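Long-range contact in DNA helicase assembly protein (PDB 1C1K), which loads the replicative helicase onto single-stranded DNA covered by its binding protein at phage T4 replication forks, and also serves recombination and repair: residues 55-66 against 90-100. Numbering follows the deposited sequence.
Sequences DKYFFQKLSEKY and ISDADALVFYR
Phe58 lies flat against the backbone of Ser91, where helix 56-65 meets the loop leading into helix 95-107 in the N-terminal part of the alpha-helical two-domain fold. Ser91 CA sits 3.8 Å from the Phe58 ring centroid, only 5° off the ring normal, a CH-pi contact; the small serine lets its CB lie on the same face, 3.6 Å from Phe58 CG. A chi1 of 177° turns the Phe58 ring away from its own backbone N and across the interface; its opposite face rests on Leu62 CD1, and Ala95 CB meets its edge. The branched Ile90 fills the angle between two aromatics, its CG2 lying 3.7 Å from Phe58 CE2 and 3.9 Å from Phe59 CZ. At the same end, buried Asp55 accepts a short hydrogen bond from Ser91 OG to OD2 (2.5 Å) on the anti lone pair. Water 1 donates to this oxygen and accepts from Ser91 N, and Arg53 adds a salt bridge, which would favour the charged carboxylate. Towards Tyr66 the packing thins: Leu62 CD1 and Leu96 CD2 approach only to 4.1 Å, and the long Tyr66 carries its hydroxyl over to Leu96 CG. There water 3 joins Tyr66, just past helix 56-65, to Arg100, lying 2.6 Å from Tyr66 OH, in the ring plane, and accepting a weak bond from Arg100 NH1.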
ATOM      1  N   ASP A  55     -22.817   0.621 -12.455  1.00  4.33           N
ATOM      2  CA  ASP A  55     -22.730   1.267 -11.147  1.00  2.88           C
ATOM      3  C   ASP A  55     -22.300   2.734 -11.206  1.00  3.19           C
ATOM      4  O   ASP A  55     -21.627   3.225 -10.301  1.00  3.54           O
ATOM      5  CB  ASP A  55     -21.740   0.495 -10.263  1.00  3.14           C
ATOM      6  CG  ASP A  55     -20.315   0.498 -10.833  1.00  6.19           C
ATOM      7  OD1 ASP A  55     -20.117   0.951 -11.982  1.00  4.10           O
ATOM      8  OD2 ASP A  55     -19.382   0.049 -10.129  1.00  7.36           O
ATOM      9  N   LYS A  56     -22.689   3.447 -12.252  1.00  2.63           N
ATOM     10  CA  LYS A  56     -22.290   4.846 -12.357  1.00  3.19           C
ATOM     11  C   LYS A  56     -22.756   5.692 -11.170  1.00  3.09           C
ATOM     12  O   LYS A  56     -22.133   6.697 -10.839  1.00  2.63           O
ATOM     13  CB  LYS A  56     -22.785   5.427 -13.684  1.00  4.07           C
ATOM     14  CG  LYS A  56     -22.103   4.750 -14.878  1.00  5.06           C
ATOM     15  CD  LYS A  56     -22.410   5.422 -16.224  1.00  5.51           C
ATOM     16  CE  LYS A  56     -23.783   5.030 -16.742  1.00  4.95           C
ATOM     17  NZ  LYS A  56     -23.829   3.617 -17.203  1.00  5.67           N
ATOM     18  N   TYR A  57     -23.838   5.275 -10.516  1.00  4.15           N
ATOM     19  CA  TYR A  57     -24.365   5.993  -9.353  1.00  2.99           C
ATOM     20  C   TYR A  57     -23.341   6.038  -8.214  1.00  2.91           C
ATOM     21  O   TYR A  57     -23.314   6.991  -7.440  1.00  2.69           O
ATOM     22  CB  TYR A  57     -25.643   5.309  -8.829  1.00  3.82           C
ATOM     23  CG  TYR A  57     -25.368   3.999  -8.118  1.00  3.44           C
ATOM     24  CD1 TYR A  57     -24.989   3.974  -6.772  1.00  3.68           C
ATOM     25  CD2 TYR A  57     -25.399   2.794  -8.812  1.00  3.98           C
ATOM     26  CE1 TYR A  57     -24.639   2.783  -6.149  1.00  6.38           C
ATOM     27  CE2 TYR A  57     -25.050   1.594  -8.195  1.00  5.92           C
ATOM     28  CZ  TYR A  57     -24.668   1.596  -6.866  1.00  6.53           C
ATOM     29  OH  TYR A  57     -24.304   0.411  -6.264  1.00  9.02           O
ATOM     30  N   PHE A  58     -22.511   5.001  -8.099  1.00  2.16           N
ATOM     31  CA  PHE A  58     -21.531   4.944  -7.016  1.00  2.00           C
ATOM     32  C   PHE A  58     -20.570   6.120  -7.099  1.00  2.77           C
ATOM     33  O   PHE A  58     -20.301   6.807  -6.107  1.00  2.00           O
ATOM     34  CB  PHE A  58     -20.745   3.627  -7.085  1.00  3.58           C
ATOM     35  CG  PHE A  58     -19.652   3.506  -6.044  1.00  4.62           C
ATOM     36  CD1 PHE A  58     -19.964   3.224  -4.718  1.00  5.96           C
ATOM     37  CD2 PHE A  58     -18.314   3.646  -6.401  1.00  3.86           C
ATOM     38  CE1 PHE A  58     -18.953   3.079  -3.755  1.00  7.53           C
ATOM     39  CE2 PHE A  58     -17.298   3.504  -5.452  1.00  7.16           C
ATOM     40  CZ  PHE A  58     -17.621   3.219  -4.127  1.00  6.63           C
ATOM     41  N   PHE A  59     -20.058   6.354  -8.299  1.00  2.00           N
ATOM     42  CA  PHE A  59     -19.114   7.434  -8.510  1.00  2.00           C
ATOM     43  C   PHE A  59     -19.811   8.782  -8.377  1.00  2.00           C
ATOM     44  O   PHE A  59     -19.215   9.755  -7.911  1.00  2.25           O
ATOM     45  CB  PHE A  59     -18.456   7.248  -9.873  1.00  2.00           C
ATOM     46  CG  PHE A  59     -17.816   5.893 -10.029  1.00  3.25           C
ATOM     47  CD1 PHE A  59     -18.492   4.855 -10.667  1.00  4.25           C
ATOM     48  CD2 PHE A  59     -16.576   5.630  -9.456  1.00  3.10           C
ATOM     49  CE1 PHE A  59     -17.941   3.564 -10.722  1.00  4.59           C
ATOM     50  CE2 PHE A  59     -16.019   4.349  -9.503  1.00  4.16           C
ATOM     51  CZ  PHE A  59     -16.701   3.315 -10.136  1.00  4.27           C
ATOM     52  N   GLN A  60     -21.081   8.834  -8.766  1.00  2.00           N
ATOM     53  CA  GLN A  60     -21.852  10.067  -8.636  1.00  2.00           C
ATOM     54  C   GLN A  60     -22.005  10.422  -7.153  1.00  2.00           C
ATOM     55  O   GLN A  60     -21.734  11.556  -6.741  1.00  2.00           O
ATOM     56  CB  GLN A  60     -23.236   9.906  -9.272  1.00  2.40           C
ATOM     57  CG  GLN A  60     -24.202  11.049  -8.962  1.00  2.00           C
ATOM     58  CD  GLN A  60     -23.713  12.399  -9.467  1.00  2.97           C
ATOM     59  OE1 GLN A  60     -23.897  13.427  -8.806  1.00  6.55           O
ATOM     60  NE2 GLN A  60     -23.095  12.404 -10.639  1.00  2.00           N
ATOM     61  N   LYS A  61     -22.417   9.455  -6.337  1.00  2.00           N
ATOM     62  CA  LYS A  61     -22.591   9.725  -4.912  1.00  2.45           C
ATOM     63  C   LYS A  61     -21.290  10.197  -4.255  1.00  3.29           C
ATOM     64  O   LYS A  61     -21.285  11.159  -3.484  1.00  4.25           O
ATOM     65  CB  LYS A  61     -23.118   8.481  -4.189  1.00  3.53           C
ATOM     66  CG  LYS A  61     -24.578   8.163  -4.468  1.00  4.72           C
ATOM     67  CD  LYS A  61     -25.481   9.332  -4.108  1.00 10.69           C
ATOM     68  CE  LYS A  61     -25.680   9.441  -2.613  1.00 13.05           C
ATOM     69  NZ  LYS A  61     -26.816  10.354  -2.290  1.00 18.48           N
ATOM     70  N   LEU A  62     -20.181   9.536  -4.570  1.00  2.25           N
ATOM     71  CA  LEU A  62     -18.908   9.934  -3.986  1.00  2.81           C
ATOM     72  C   LEU A  62     -18.545  11.363  -4.390  1.00  2.60           C
ATOM     73  O   LEU A  62     -18.055  12.134  -3.567  1.00  2.96           O
ATOM     74  CB  LEU A  62     -17.800   8.979  -4.424  1.00  4.25           C
ATOM     75  CG  LEU A  62     -17.539   7.778  -3.511  1.00  6.63           C
ATOM     76  CD1 LEU A  62     -18.816   7.000  -3.290  1.00 10.85           C
ATOM     77  CD2 LEU A  62     -16.470   6.892  -4.151  1.00  8.15           C
ATOM     78  N   SER A  63     -18.805  11.714  -5.648  1.00  2.00           N
ATOM     79  CA  SER A  63     -18.488  13.047  -6.159  1.00  2.00           C
ATOM     80  C   SER A  63     -19.233  14.174  -5.454  1.00  2.84           C
ATOM     81  O   SER A  63     -18.726  15.290  -5.341  1.00  4.06           O
ATOM     82  CB  SER A  63     -18.787  13.126  -7.661  1.00  2.54           C
ATOM     83  OG  SER A  63     -20.158  13.413  -7.894  1.00  3.84           O
ATOM     84  N   GLU A  64     -20.443  13.891  -4.990  1.00  2.62           N
ATOM     85  CA  GLU A  64     -21.233  14.923  -4.332  1.00  3.46           C
ATOM     86  C   GLU A  64     -20.691  15.312  -2.972  1.00  3.88           C
ATOM     87  O   GLU A  64     -20.736  16.475  -2.589  1.00  5.19           O
ATOM     88  CB  GLU A  64     -22.683  14.451  -4.170  1.00  3.06           C
ATOM     89  CG  GLU A  64     -23.392  14.192  -5.486  1.00  3.04           C
ATOM     90  CD  GLU A  64     -24.719  13.467  -5.325  1.00  4.44           C
ATOM     91  OE1 GLU A  64     -25.148  13.233  -4.179  1.00  7.87           O
ATOM     92  OE2 GLU A  64     -25.332  13.130  -6.353  1.00  5.13           O
ATOM     93  N   LYS A  65     -20.144  14.333  -2.263  1.00  4.48           N
ATOM     94  CA  LYS A  65     -19.674  14.540  -0.903  1.00  7.09           C
ATOM     95  C   LYS A  65     -18.193  14.713  -0.599  1.00  6.00           C
ATOM     96  O   LYS A  65     -17.837  15.488   0.289  1.00  8.06           O
ATOM     97  CB  LYS A  65     -20.212  13.395  -0.041  1.00  9.41           C
ATOM     98  CG  LYS A  65     -19.731  13.399   1.395  1.00 13.97           C
ATOM     99  CD  LYS A  65     -20.423  12.312   2.196  1.00 17.98           C
ATOM    100  CE  LYS A  65     -19.891  12.250   3.617  1.00 19.88           C
ATOM    101  NZ  LYS A  65     -20.723  13.065   4.550  1.00 24.25           N
ATOM    102  N   TYR A  66     -17.333  14.003  -1.319  1.00  4.63           N
ATOM    103  CA  TYR A  66     -15.906  14.036  -1.022  1.00  4.52           C
ATOM    104  C   TYR A  66     -15.000  14.880  -1.901  1.00  4.49           C
ATOM    105  O   TYR A  66     -15.166  14.929  -3.116  1.00  3.65           O
ATOM    106  CB  TYR A  66     -15.371  12.597  -0.995  1.00  4.56           C
ATOM    107  CG  TYR A  66     -16.099  11.701  -0.016  1.00  6.41           C
ATOM    108  CD1 TYR A  66     -17.133  10.863  -0.440  1.00  6.10           C
ATOM    109  CD2 TYR A  66     -15.770  11.705   1.339  1.00  7.12           C
ATOM    110  CE1 TYR A  66     -17.823  10.054   0.456  1.00  7.75           C
ATOM    111  CE2 TYR A  66     -16.455  10.896   2.248  1.00  9.31           C
ATOM    112  CZ  TYR A  66     -17.479  10.077   1.798  1.00  8.76           C
ATOM    113  OH  TYR A  66     -18.169   9.299   2.694  1.00 11.24           O
ATOM    114  N   ILE A  90     -15.009  -1.819  -6.991  1.00  9.94           N
ATOM    115  CA  ILE A  90     -14.962  -0.896  -5.870  1.00  8.03           C
ATOM    116  C   ILE A  90     -16.340  -0.590  -5.296  1.00  8.20           C
ATOM    117  O   ILE A  90     -16.472  -0.323  -4.102  1.00  8.24           O
ATOM    118  CB  ILE A  90     -14.253   0.426  -6.280  1.00  8.73           C
ATOM    119  CG1 ILE A  90     -13.967   1.276  -5.041  1.00  8.83           C
ATOM    120  CG2 ILE A  90     -15.103   1.196  -7.287  1.00 10.68           C
ATOM    121  CD1 ILE A  90     -12.936   0.672  -4.123  1.00  9.69           C
ATOM    122  N   SER A  91     -17.370  -0.633  -6.139  1.00  7.85           N
ATOM    123  CA  SER A  91     -18.731  -0.365  -5.680  1.00  8.18           C
ATOM    124  C   SER A  91     -19.324  -1.544  -4.895  1.00  9.01           C
ATOM    125  O   SER A  91     -20.422  -1.436  -4.352  1.00  9.24           O
ATOM    126  CB  SER A  91     -19.637  -0.042  -6.873  1.00  6.96           C
ATOM    127  OG  SER A  91     -19.574  -1.066  -7.846  1.00  6.84           O
ATOM    128  N   ASP A  92     -18.591  -2.656  -4.848  1.00  9.87           N
ATOM    129  CA  ASP A  92     -19.016  -3.873  -4.145  1.00 11.83           C
ATOM    130  C   ASP A  92     -18.101  -4.178  -2.959  1.00 12.63           C
ATOM    131  O   ASP A  92     -18.321  -5.151  -2.241  1.00 12.54           O
ATOM    132  CB  ASP A  92     -18.946  -5.098  -5.075  1.00 12.53           C
ATOM    133  CG  ASP A  92     -19.870  -4.997  -6.280  1.00 12.76           C
ATOM    134  OD1 ASP A  92     -21.001  -4.495  -6.129  1.00 14.25           O
ATOM    135  OD2 ASP A  92     -19.459  -5.438  -7.380  1.00 13.51           O
ATOM    136  N   ALA A  93     -17.075  -3.357  -2.755  1.00 12.84           N
ATOM    137  CA  ALA A  93     -16.106  -3.612  -1.684  1.00 13.46           C
ATOM    138  C   ALA A  93     -16.343  -2.979  -0.325  1.00 13.65           C
ATOM    139  O   ALA A  93     -15.468  -3.074   0.538  1.00 13.60           O
ATOM    140  CB  ALA A  93     -14.699  -3.239  -2.166  1.00 13.49           C
ATOM    141  N   ASP A  94     -17.500  -2.351  -0.116  1.00 14.01           N
ATOM    142  CA  ASP A  94     -17.782  -1.696   1.162  1.00 13.97           C
ATOM    143  C   ASP A  94     -16.648  -0.694   1.399  1.00 13.08           C
ATOM    144  O   ASP A  94     -16.158  -0.523   2.516  1.00 11.40           O
ATOM    145  CB  ASP A  94     -17.808  -2.734   2.289  1.00 17.95           C
ATOM    146  CG  ASP A  94     -18.706  -2.330   3.439  1.00 21.90           C
ATOM    147  OD1 ASP A  94     -18.649  -3.000   4.494  1.00 25.70           O
ATOM    148  OD2 ASP A  94     -19.469  -1.347   3.292  1.00 23.92           O
ATOM    149  N   ALA A  95     -16.258  -0.025   0.320  1.00 11.02           N
ATOM    150  CA  ALA A  95     -15.157   0.929   0.320  1.00  9.89           C
ATOM    151  C   ALA A  95     -15.158   2.062   1.342  1.00  9.60           C
ATOM    152  O   ALA A  95     -14.116   2.384   1.909  1.00  8.50           O
ATOM    153  CB  ALA A  95     -15.007   1.511  -1.082  1.00  9.46           C
ATOM    154  N   LEU A  96     -16.305   2.683   1.573  1.00 10.45           N
ATOM    155  CA  LEU A  96     -16.342   3.795   2.515  1.00 12.02           C
ATOM    156  C   LEU A  96     -16.078   3.332   3.940  1.00 12.02           C
ATOM    157  O   LEU A  96     -15.357   3.989   4.695  1.00 10.99           O
ATOM    158  CB  LEU A  96     -17.684   4.523   2.424  1.00 13.06           C
ATOM    159  CG  LEU A  96     -17.728   5.784   1.546  1.00 15.82           C
ATOM    160  CD1 LEU A  96     -16.457   5.931   0.713  1.00 13.85           C
ATOM    161  CD2 LEU A  96     -18.957   5.720   0.650  1.00 16.16           C
ATOM    162  N   VAL A  97     -16.658   2.195   4.306  1.00 12.49           N
ATOM    163  CA  VAL A  97     -16.452   1.656   5.641  1.00 13.22           C
ATOM    164  C   VAL A  97     -14.968   1.345   5.798  1.00 12.66           C
ATOM    165  O   VAL A  97     -14.346   1.727   6.786  1.00 13.50           O
ATOM    166  CB  VAL A  97     -17.266   0.363   5.848  1.00 14.48           C
ATOM    167  CG1 VAL A  97     -16.741  -0.396   7.049  1.00 15.29           C
ATOM    168  CG2 VAL A  97     -18.730   0.698   6.040  1.00 13.64           C
ATOM    169  N   PHE A  98     -14.402   0.664   4.804  1.00 12.13           N
ATOM    170  CA  PHE A  98     -12.992   0.293   4.839  1.00 11.51           C
ATOM    171  C   PHE A  98     -12.086   1.514   4.933  1.00 12.50           C
ATOM    172  O   PHE A  98     -11.106   1.513   5.673  1.00 12.88           O
ATOM    173  CB  PHE A  98     -12.623  -0.529   3.601  1.00  9.55           C
ATOM    174  CG  PHE A  98     -11.232  -1.094   3.649  1.00 10.12           C
ATOM    175  CD1 PHE A  98     -11.008  -2.380   4.129  1.00 10.09           C
ATOM    176  CD2 PHE A  98     -10.140  -0.328   3.247  1.00  8.70           C
ATOM    177  CE1 PHE A  98      -9.721  -2.895   4.215  1.00 12.13           C
ATOM    178  CE2 PHE A  98      -8.848  -0.830   3.328  1.00 10.68           C
ATOM    179  CZ  PHE A  98      -8.636  -2.118   3.815  1.00 11.42           C
ATOM    180  N   TYR A  99     -12.419   2.553   4.177  1.00 11.74           N
ATOM    181  CA  TYR A  99     -11.641   3.783   4.160  1.00 12.47           C
ATOM    182  C   TYR A  99     -11.641   4.497   5.512  1.00 13.88           C
ATOM    183  O   TYR A  99     -10.596   4.963   5.979  1.00 14.42           O
ATOM    184  CB  TYR A  99     -12.195   4.714   3.081  1.00 11.43           C
ATOM    185  CG  TYR A  99     -11.977   6.185   3.344  1.00 10.51           C
ATOM    186  CD1 TYR A  99     -10.740   6.779   3.098  1.00 10.71           C
ATOM    187  CD2 TYR A  99     -13.024   6.994   3.772  1.00 10.22           C
ATOM    188  CE1 TYR A  99     -10.552   8.147   3.263  1.00 12.13           C
ATOM    189  CE2 TYR A  99     -12.850   8.358   3.942  1.00 12.85           C
ATOM    190  CZ  TYR A  99     -11.612   8.932   3.679  1.00 12.72           C
ATOM    191  OH  TYR A  99     -11.455  10.294   3.802  1.00 14.31           O
ATOM    192  N   ARG A 100     -12.812   4.595   6.134  1.00 14.45           N
ATOM    193  CA  ARG A 100     -12.908   5.259   7.428  1.00 17.84           C
ATOM    194  C   ARG A 100     -11.998   4.551   8.434  1.00 20.04           C
ATOM    195  O   ARG A 100     -11.306   5.195   9.224  1.00 21.10           O
ATOM    196  CB  ARG A 100     -14.360   5.254   7.917  1.00 17.46           C
ATOM    197  CG  ARG A 100     -15.236   6.303   7.235  1.00 17.84           C
ATOM    198  CD  ARG A 100     -16.583   6.486   7.931  1.00 17.80           C
ATOM    199  NE  ARG A 100     -17.545   5.450   7.562  1.00 19.91           N
ATOM    200  CZ  ARG A 100     -18.235   5.433   6.424  1.00 20.02           C
ATOM    201  NH1 ARG A 100     -18.076   6.401   5.529  1.00 20.87           N
ATOM    202  NH2 ARG A 100     -19.088   4.446   6.180  1.00 20.75           N
TER
HETATM  203  O   HOH W   1     -16.983  -0.432  -9.034  1.00 22.48           O
HETATM  204  O   HOH W   2     -22.479   0.377  -4.030  1.00 24.00           O
HETATM  205  O   HOH W   3     -17.677   9.432   5.270  1.00 26.97           O